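Local coordinates for putative exported protein (Burkholderia pseudomallei, PDB 4JGB) that probably binds NAD(P)H through a Rossmann-type domain and may act as an oxidoreductase, although its substrate is not known, at residues Glu78-Val91 against Ala131-Leu143. Numbering follows the deposited sequence.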
ATOM      1  N   GLU A  78       8.220  -5.388  -5.848  1.00 36.11           N
ATOM      2  CA  GLU A  78       8.983  -5.100  -4.642  1.00 36.85           C
ATOM      3  C   GLU A  78      10.248  -5.957  -4.540  1.00 39.51           C
ATOM      4  O   GLU A  78      10.299  -7.077  -5.072  1.00 40.06           O
ATOM      5  CB  GLU A  78       8.111  -5.369  -3.432  1.00 36.53           C
ATOM      6  CG  GLU A  78       7.765  -6.844  -3.272  1.00 38.47           C
ATOM      7  CD  GLU A  78       6.823  -7.085  -2.121  1.00 39.07           C
ATOM      8  OE1 GLU A  78       6.573  -6.116  -1.368  1.00 39.05           O
ATOM      9  OE2 GLU A  78       6.342  -8.233  -1.964  1.00 39.29           O
ATOM     10  N   GLU A  79      11.263  -5.435  -3.852  1.00 39.40           N
ATOM     11  CA  GLU A  79      12.437  -6.227  -3.520  1.00 40.38           C
ATOM     12  C   GLU A  79      12.658  -6.136  -2.017  1.00 39.82           C
ATOM     13  O   GLU A  79      12.573  -5.038  -1.455  1.00 37.56           O
ATOM     14  CB  GLU A  79      13.660  -5.708  -4.261  1.00 43.15           C
ATOM     15  CG  GLU A  79      13.597  -5.869  -5.769  1.00 44.42           C
ATOM     16  CD  GLU A  79      14.828  -5.308  -6.461  1.00 46.42           C
ATOM     17  OE1 GLU A  79      15.958  -5.723  -6.120  1.00 50.03           O
ATOM     18  OE2 GLU A  79      14.665  -4.454  -7.355  1.00 45.58           O
ATOM     19  N   ALA A  80      12.928  -7.277  -1.369  1.00 27.02           N
ATOM     20  CA  ALA A  80      13.110  -7.309   0.087  1.00 25.62           C
ATOM     21  C   ALA A  80      14.078  -6.208   0.544  1.00 24.14           C
ATOM     22  O   ALA A  80      13.780  -5.481   1.483  1.00 22.49           O
ATOM     23  CB  ALA A  80      13.582  -8.675   0.574  1.00 25.14           C
ATOM     24  N   SER A  81      15.206  -6.062  -0.150  1.00 24.51           N
ATOM     25  CA  SER A  81      16.233  -5.104   0.285  1.00 24.69           C
ATOM     26  C   SER A  81      15.860  -3.638   0.061  1.00 23.81           C
ATOM     27  O   SER A  81      16.611  -2.757   0.464  1.00 25.11           O
ATOM     28  CB  SER A  81      17.580  -5.409  -0.377  1.00 25.80           C
ATOM     29  OG  SER A  81      17.433  -5.398  -1.775  1.00 26.15           O
ATOM     30  N   LYS A  82      14.720  -3.370  -0.574  1.00 21.98           N
ATOM     31  CA  LYS A  82      14.298  -1.999  -0.854  1.00 21.43           C
ATOM     32  C   LYS A  82      13.040  -1.538  -0.108  1.00 19.42           C
ATOM     33  O   LYS A  82      12.767  -0.341  -0.052  1.00 18.80           O
ATOM     34  CB  LYS A  82      14.088  -1.809  -2.355  1.00 22.64           C
ATOM     35  CG  LYS A  82      15.386  -1.846  -3.142  1.00 26.24           C
ATOM     36  CD  LYS A  82      15.143  -1.576  -4.619  1.00 26.98           C
ATOM     37  CE  LYS A  82      16.474  -1.517  -5.333  1.00 28.80           C
ATOM     38  NZ  LYS A  82      17.249  -2.745  -5.009  1.00 30.59           N
ATOM     39  N   VAL A  83      12.276  -2.488   0.435  1.00 18.11           N
ATOM     40  CA  VAL A  83      10.975  -2.191   1.065  1.00 16.30           C
ATOM     41  C   VAL A  83      11.079  -1.086   2.154  1.00 16.02           C
ATOM     42  O   VAL A  83      10.319  -0.102   2.125  1.00 15.40           O
ATOM     43  CB  VAL A  83      10.272  -3.489   1.513  1.00 16.11           C
ATOM     44  CG1 VAL A  83       9.202  -3.220   2.563  1.00 15.85           C
ATOM     45  CG2 VAL A  83       9.669  -4.214   0.292  1.00 16.10           C
ATOM     46  N   VAL A  84      12.010  -1.223   3.092  1.00 15.95           N
ATOM     47  CA  VAL A  84      12.234  -0.149   4.106  1.00 16.27           C
ATOM     48  C   VAL A  84      12.616   1.224   3.495  1.00 16.78           C
ATOM     49  O   VAL A  84      12.050   2.266   3.881  1.00 16.10           O
ATOM     50  CB  VAL A  84      13.273  -0.580   5.181  1.00 17.09           C
ATOM     51  CG1 VAL A  84      13.660   0.594   6.096  1.00 17.27           C
ATOM     52  CG2 VAL A  84      12.693  -1.722   6.003  1.00 16.97           C
ATOM     53  N   ALA A  85      13.584   1.230   2.561  1.00 17.69           N
ATOM     54  CA  ALA A  85      14.030   2.480   1.934  1.00 18.52           C
ATOM     55  C   ALA A  85      12.863   3.191   1.225  1.00 18.32           C
ATOM     56  O   ALA A  85      12.746   4.407   1.306  1.00 18.20           O
ATOM     57  CB  ALA A  85      15.162   2.225   0.960  1.00 19.48           C
ATOM     58  N   VAL A  86      11.994   2.426   0.555  1.00 17.59           N
ATOM     59  CA  VAL A  86      10.807   3.008  -0.069  1.00 17.56           C
ATOM     60  C   VAL A  86       9.948   3.741   0.966  1.00 16.82           C
ATOM     61  O   VAL A  86       9.676   4.916   0.803  1.00 16.94           O
ATOM     62  CB  VAL A  86       9.933   1.971  -0.815  1.00 17.31           C
ATOM     63  CG1 VAL A  86       8.625   2.620  -1.259  1.00 16.75           C
ATOM     64  CG2 VAL A  86      10.657   1.431  -2.045  1.00 18.16           C
ATOM     65  N   ALA A  87       9.516   3.032   2.013  1.00 16.43           N
ATOM     66  CA  ALA A  87       8.785   3.646   3.131  1.00 16.20           C
ATOM     67  C   ALA A  87       9.479   4.935   3.668  1.00 16.62           C
ATOM     68  O   ALA A  87       8.835   5.976   3.867  1.00 15.65           O
ATOM     69  CB  ALA A  87       8.599   2.621   4.257  1.00 16.14           C
ATOM     70  N   LYS A  88      10.789   4.835   3.918  1.00 17.84           N
ATOM     71  CA  LYS A  88      11.574   5.949   4.423  1.00 18.28           C
ATOM     72  C   LYS A  88      11.575   7.117   3.448  1.00 18.62           C
ATOM     73  O   LYS A  88      11.427   8.290   3.844  1.00 18.13           O
ATOM     74  CB  LYS A  88      13.009   5.526   4.730  1.00 19.70           C
ATOM     75  CG  LYS A  88      13.132   4.609   5.939  1.00 19.81           C
ATOM     76  CD  LYS A  88      14.573   4.495   6.468  1.00 20.97           C
ATOM     77  CE  LYS A  88      14.581   3.585   7.696  1.00 21.19           C
ATOM     78  NZ  LYS A  88      15.872   3.481   8.449  1.00 22.62           N
ATOM     79  N   ALA A  89      11.742   6.798   2.170  1.00 18.87           N
ATOM     80  CA  ALA A  89      11.829   7.842   1.135  1.00 19.76           C
ATOM     81  C   ALA A  89      10.478   8.505   0.943  1.00 19.16           C
ATOM     82  O   ALA A  89      10.396   9.711   0.721  1.00 19.81           O
ATOM     83  CB  ALA A  89      12.361   7.272  -0.181  1.00 19.98           C
ATOM     84  N   LEU A  90       9.413   7.714   1.049  1.00 19.34           N
ATOM     85  CA  LEU A  90       8.054   8.240   0.974  1.00 19.74           C
ATOM     86  C   LEU A  90       7.768   9.223   2.092  1.00 19.50           C
ATOM     87  O   LEU A  90       7.251  10.307   1.843  1.00 19.80           O
ATOM     88  CB  LEU A  90       7.011   7.123   1.039  1.00 20.09           C
ATOM     89  CG  LEU A  90       6.595   6.427  -0.255  1.00 21.18           C
ATOM     90  CD1 LEU A  90       5.414   5.541   0.077  1.00 21.79           C
ATOM     91  CD2 LEU A  90       6.216   7.428  -1.336  1.00 21.22           C
ATOM     92  N   VAL A  91       8.081   8.821   3.318  1.00 19.07           N
ATOM     93  CA  VAL A  91       7.831   9.648   4.499  1.00 18.92           C
ATOM     94  C   VAL A  91       8.620  10.944   4.394  1.00 19.61           C
ATOM     95  O   VAL A  91       8.077  12.019   4.668  1.00 19.99           O
ATOM     96  CB  VAL A  91       8.235   8.931   5.800  1.00 19.10           C
ATOM     97  CG1 VAL A  91       8.294   9.920   6.958  1.00 20.03           C
ATOM     98  CG2 VAL A  91       7.292   7.778   6.105  1.00 18.65           C
ATOM     99  N   ALA A 131      11.510 -13.538   3.391  1.00 21.12           N
ATOM    100  CA  ALA A 131      12.428 -12.398   3.309  1.00 21.29           C
ATOM    101  C   ALA A 131      11.633 -11.105   3.086  1.00 20.27           C
ATOM    102  O   ALA A 131      11.843 -10.120   3.799  1.00 20.59           O
ATOM    103  CB  ALA A 131      13.441 -12.613   2.188  1.00 22.25           C
ATOM    104  N   VAL A 132      10.717 -11.101   2.121  1.00 19.36           N
ATOM    105  CA  VAL A 132       9.855  -9.919   1.935  1.00 18.76           C
ATOM    106  C   VAL A 132       8.924  -9.676   3.126  1.00 17.94           C
ATOM    107  O   VAL A 132       8.657  -8.539   3.453  1.00 16.61           O
ATOM    108  CB  VAL A 132       9.031  -9.889   0.616  1.00 19.29           C
ATOM    109  CG1 VAL A 132       9.924 -10.067  -0.609  1.00 20.73           C
ATOM    110  CG2 VAL A 132       7.879 -10.894   0.634  1.00 19.11           C
ATOM    111  N   ALA A 133       8.448 -10.727   3.786  1.00 17.07           N
ATOM    112  CA  ALA A 133       7.558 -10.495   4.928  1.00 17.31           C
ATOM    113  C   ALA A 133       8.296  -9.767   6.057  1.00 17.51           C
ATOM    114  O   ALA A 133       7.739  -8.860   6.672  1.00 16.47           O
ATOM    115  CB  ALA A 133       6.946 -11.811   5.428  1.00 17.16           C
ATOM    116  N   LEU A 134       9.551 -10.181   6.290  1.00 18.61           N
ATOM    117  CA  LEU A 134      10.437  -9.550   7.266  1.00 19.31           C
ATOM    118  C   LEU A 134      10.720  -8.089   6.910  1.00 18.55           C
ATOM    119  O   LEU A 134      10.716  -7.250   7.786  1.00 18.37           O
ATOM    120  CB  LEU A 134      11.799 -10.291   7.385  1.00 20.41           C
ATOM    121  CG  LEU A 134      11.772 -11.746   7.846  1.00 21.79           C
ATOM    122  CD1 LEU A 134      13.169 -12.376   7.878  1.00 23.48           C
ATOM    123  CD2 LEU A 134      11.078 -11.847   9.186  1.00 22.61           C
ATOM    124  N   ALA A 135      11.046  -7.824   5.651  1.00 17.93           N
ATOM    125  CA  ALA A 135      11.218  -6.443   5.163  1.00 18.31           C
ATOM    126  C   ALA A 135       9.942  -5.603   5.401  1.00 17.87           C
ATOM    127  O   ALA A 135      10.035  -4.453   5.863  1.00 18.12           O
ATOM    128  CB  ALA A 135      11.581  -6.449   3.689  1.00 18.02           C
ATOM    129  N   HIS A 136       8.751  -6.167   5.131  1.00 16.64           N
ATOM    130  CA  HIS A 136       7.528  -5.413   5.458  1.00 16.77           C
ATOM    131  C   HIS A 136       7.424  -5.130   6.952  1.00 17.24           C
ATOM    132  O   HIS A 136       7.043  -4.016   7.339  1.00 16.89           O
ATOM    133  CB  HIS A 136       6.250  -6.108   4.964  1.00 16.04           C
ATOM    134  CG  HIS A 136       6.096  -6.048   3.490  1.00 16.23           C
ATOM    135  ND1 HIS A 136       5.944  -4.854   2.813  1.00 16.88           N
ATOM    136  CD2 HIS A 136       6.121  -7.016   2.552  1.00 16.61           C
ATOM    137  CE1 HIS A 136       5.853  -5.097   1.519  1.00 16.86           C
ATOM    138  NE2 HIS A 136       5.952  -6.403   1.336  1.00 17.34           N
ATOM    139  N   ARG A 137       7.774  -6.127   7.772  1.00 17.24           N
ATOM    140  CA  ARG A 137       7.760  -5.956   9.218  1.00 17.95           C
ATOM    141  C   ARG A 137       8.577  -4.762   9.663  1.00 18.75           C
ATOM    142  O   ARG A 137       8.112  -3.993  10.495  1.00 18.89           O
ATOM    143  CB  ARG A 137       8.267  -7.194   9.948  1.00 18.71           C
ATOM    144  CG  ARG A 137       8.605  -6.921  11.419  1.00 19.47           C
ATOM    145  CD  ARG A 137       9.244  -8.139  12.080  1.00 19.97           C
ATOM    146  NE  ARG A 137       8.271  -9.225  12.239  1.00 18.66           N
ATOM    147  CZ  ARG A 137       8.588 -10.478  12.559  1.00 18.73           C
ATOM    148  NH1 ARG A 137       9.858 -10.820  12.753  1.00 19.18           N
ATOM    149  NH2 ARG A 137       7.631 -11.395  12.660  1.00 18.26           N
ATOM    150  N   ASP A 138       9.785  -4.622   9.107  1.00 18.92           N
ATOM    151  CA  ASP A 138      10.660  -3.477   9.411  1.00 20.06           C
ATOM    152  C   ASP A 138      10.144  -2.142   8.861  1.00 18.81           C
ATOM    153  O   ASP A 138      10.271  -1.120   9.511  1.00 19.65           O
ATOM    154  CB  ASP A 138      12.064  -3.734   8.876  1.00 21.17           C
ATOM    155  CG  ASP A 138      12.750  -4.921   9.551  1.00 23.68           C
ATOM    156  OD1 ASP A 138      12.253  -5.411  10.615  1.00 23.66           O
ATOM    157  OD2 ASP A 138      13.783  -5.359   8.991  1.00 23.82           O
ATOM    158  N   ALA A 139       9.591  -2.156   7.651  1.00 18.75           N
ATOM    159  CA  ALA A 139       8.908  -0.991   7.083  1.00 18.03           C
ATOM    160  C   ALA A 139       7.809  -0.518   8.043  1.00 18.07           C
ATOM    161  O   ALA A 139       7.762   0.656   8.416  1.00 17.83           O
ATOM    162  CB  ALA A 139       8.329  -1.314   5.714  1.00 17.71           C
ATOM    163  N   TYR A 140       6.951  -1.439   8.467  1.00 18.61           N
ATOM    164  CA  TYR A 140       5.922  -1.119   9.463  1.00 19.91           C
ATOM    165  C   TYR A 140       6.541  -0.658  10.796  1.00 20.25           C
ATOM    166  O   TYR A 140       6.090   0.311  11.376  1.00 19.97           O
ATOM    167  CB  TYR A 140       4.974  -2.297   9.696  1.00 21.42           C
ATOM    168  CG  TYR A 140       3.954  -1.982  10.768  1.00 24.24           C
ATOM    169  CD1 TYR A 140       2.872  -1.150  10.487  1.00 24.19           C
ATOM    170  CD2 TYR A 140       4.084  -2.488  12.077  1.00 27.47           C
ATOM    171  CE1 TYR A 140       1.934  -0.831  11.457  1.00 26.44           C
ATOM    172  CE2 TYR A 140       3.140  -2.170  13.060  1.00 29.77           C
ATOM    173  CZ  TYR A 140       2.068  -1.343  12.736  1.00 28.60           C
ATOM    174  OH  TYR A 140       1.112  -1.009  13.661  1.00 31.43           O
ATOM    175  N   GLY A 141       7.574  -1.358  11.274  1.00 20.58           N
ATOM    176  CA  GLY A 141       8.359  -0.883  12.426  1.00 20.81           C
ATOM    177  C   GLY A 141       8.849   0.555  12.286  1.00 20.59           C
ATOM    178  O   GLY A 141       8.763   1.348  13.223  1.00 20.41           O
ATOM    179  N   TYR A 142       9.365   0.911  11.113  1.00 20.12           N
ATOM    180  CA  TYR A 142       9.807   2.285  10.911  1.00 20.16           C
ATOM    181  C   TYR A 142       8.648   3.306  10.967  1.00 19.28           C
ATOM    182  O   TYR A 142       8.721   4.326  11.669  1.00 19.39           O
ATOM    183  CB  TYR A 142      10.618   2.434   9.616  1.00 20.50           C
ATOM    184  CG  TYR A 142      10.792   3.872   9.255  1.00 21.57           C
ATOM    185  CD1 TYR A 142      11.720   4.664   9.922  1.00 23.31           C
ATOM    186  CD2 TYR A 142       9.991   4.468   8.264  1.00 21.82           C
ATOM    187  CE1 TYR A 142      11.866   6.011   9.607  1.00 24.73           C
ATOM    188  CE2 TYR A 142      10.132   5.813   7.946  1.00 23.32           C
ATOM    189  CZ  TYR A 142      11.076   6.566   8.619  1.00 24.30           C
ATOM    190  OH  TYR A 142      11.238   7.889   8.314  1.00 27.93           O
ATOM    191  N   LEU A 143       7.587   3.025  10.216  1.00 17.81           N
ATOM    192  CA  LEU A 143       6.388   3.858  10.196  1.00 17.13           C
ATOM    193  C   LEU A 143       5.721   4.084  11.570  1.00 18.06           C
ATOM    194  O   LEU A 143       5.105   5.133  11.795  1.00 18.04           O
ATOM    195  CB  LEU A 143       5.375   3.282   9.198  1.00 15.91           C
ATOM    196  CG  LEU A 143       5.692   3.461   7.723  1.00 15.54           C
ATOM    197  CD1 LEU A 143       4.767   2.555   6.904  1.00 14.84           C
ATOM    198  CD2 LEU A 143       5.554   4.925   7.287  1.00 15.42           C
TER
HETATM  199  O   HOH W   1      12.414   9.182   6.309  1.00 30.92           O
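V83 and A135 meet where two neighbouring helices of the Rossmann-type fold, 83-97 and 130-143, lie side by side on one face of the central sheet. Their short segments run nearly parallel, 25° apart, with axes 8.5 Å from each other, a spacing in keeping with the alanines A87, A135 and A139 at the interface. The tight part is built from V83, V84 and A87 on one helix, and A135 and A139 on the other. CG1 of V83, anti to its own backbone N, is directed between the CB of A139, 3.8 Å away, and the carbonyl O of A135. V84 sends CG2 onto the A139 backbone N at 3.5 Å, beside the CB of D138. Deeper down, V91 CG2 presses on L143 CD2 and sits at the edge of the Y142 ring, and L143 continues the core onto V104, W151 and F153 of the sheet.

The outer side is the more exposed and partly wet one. There the extended chain of K88 lies over one face of the Y142 ring, its CG 3.8 Å from the centroid in a CH-pi contact. A water joins K88 O to the Y142 hydroxyl. At the N-terminal end of the contact, next to V132, E78 reaches the H136 ring edge with carboxylate and imidazole planes 46° apart. NE2 of H136 gives OE1 of E78 a short but bent, weak hydrogen bond, 2.8 Å at 126°.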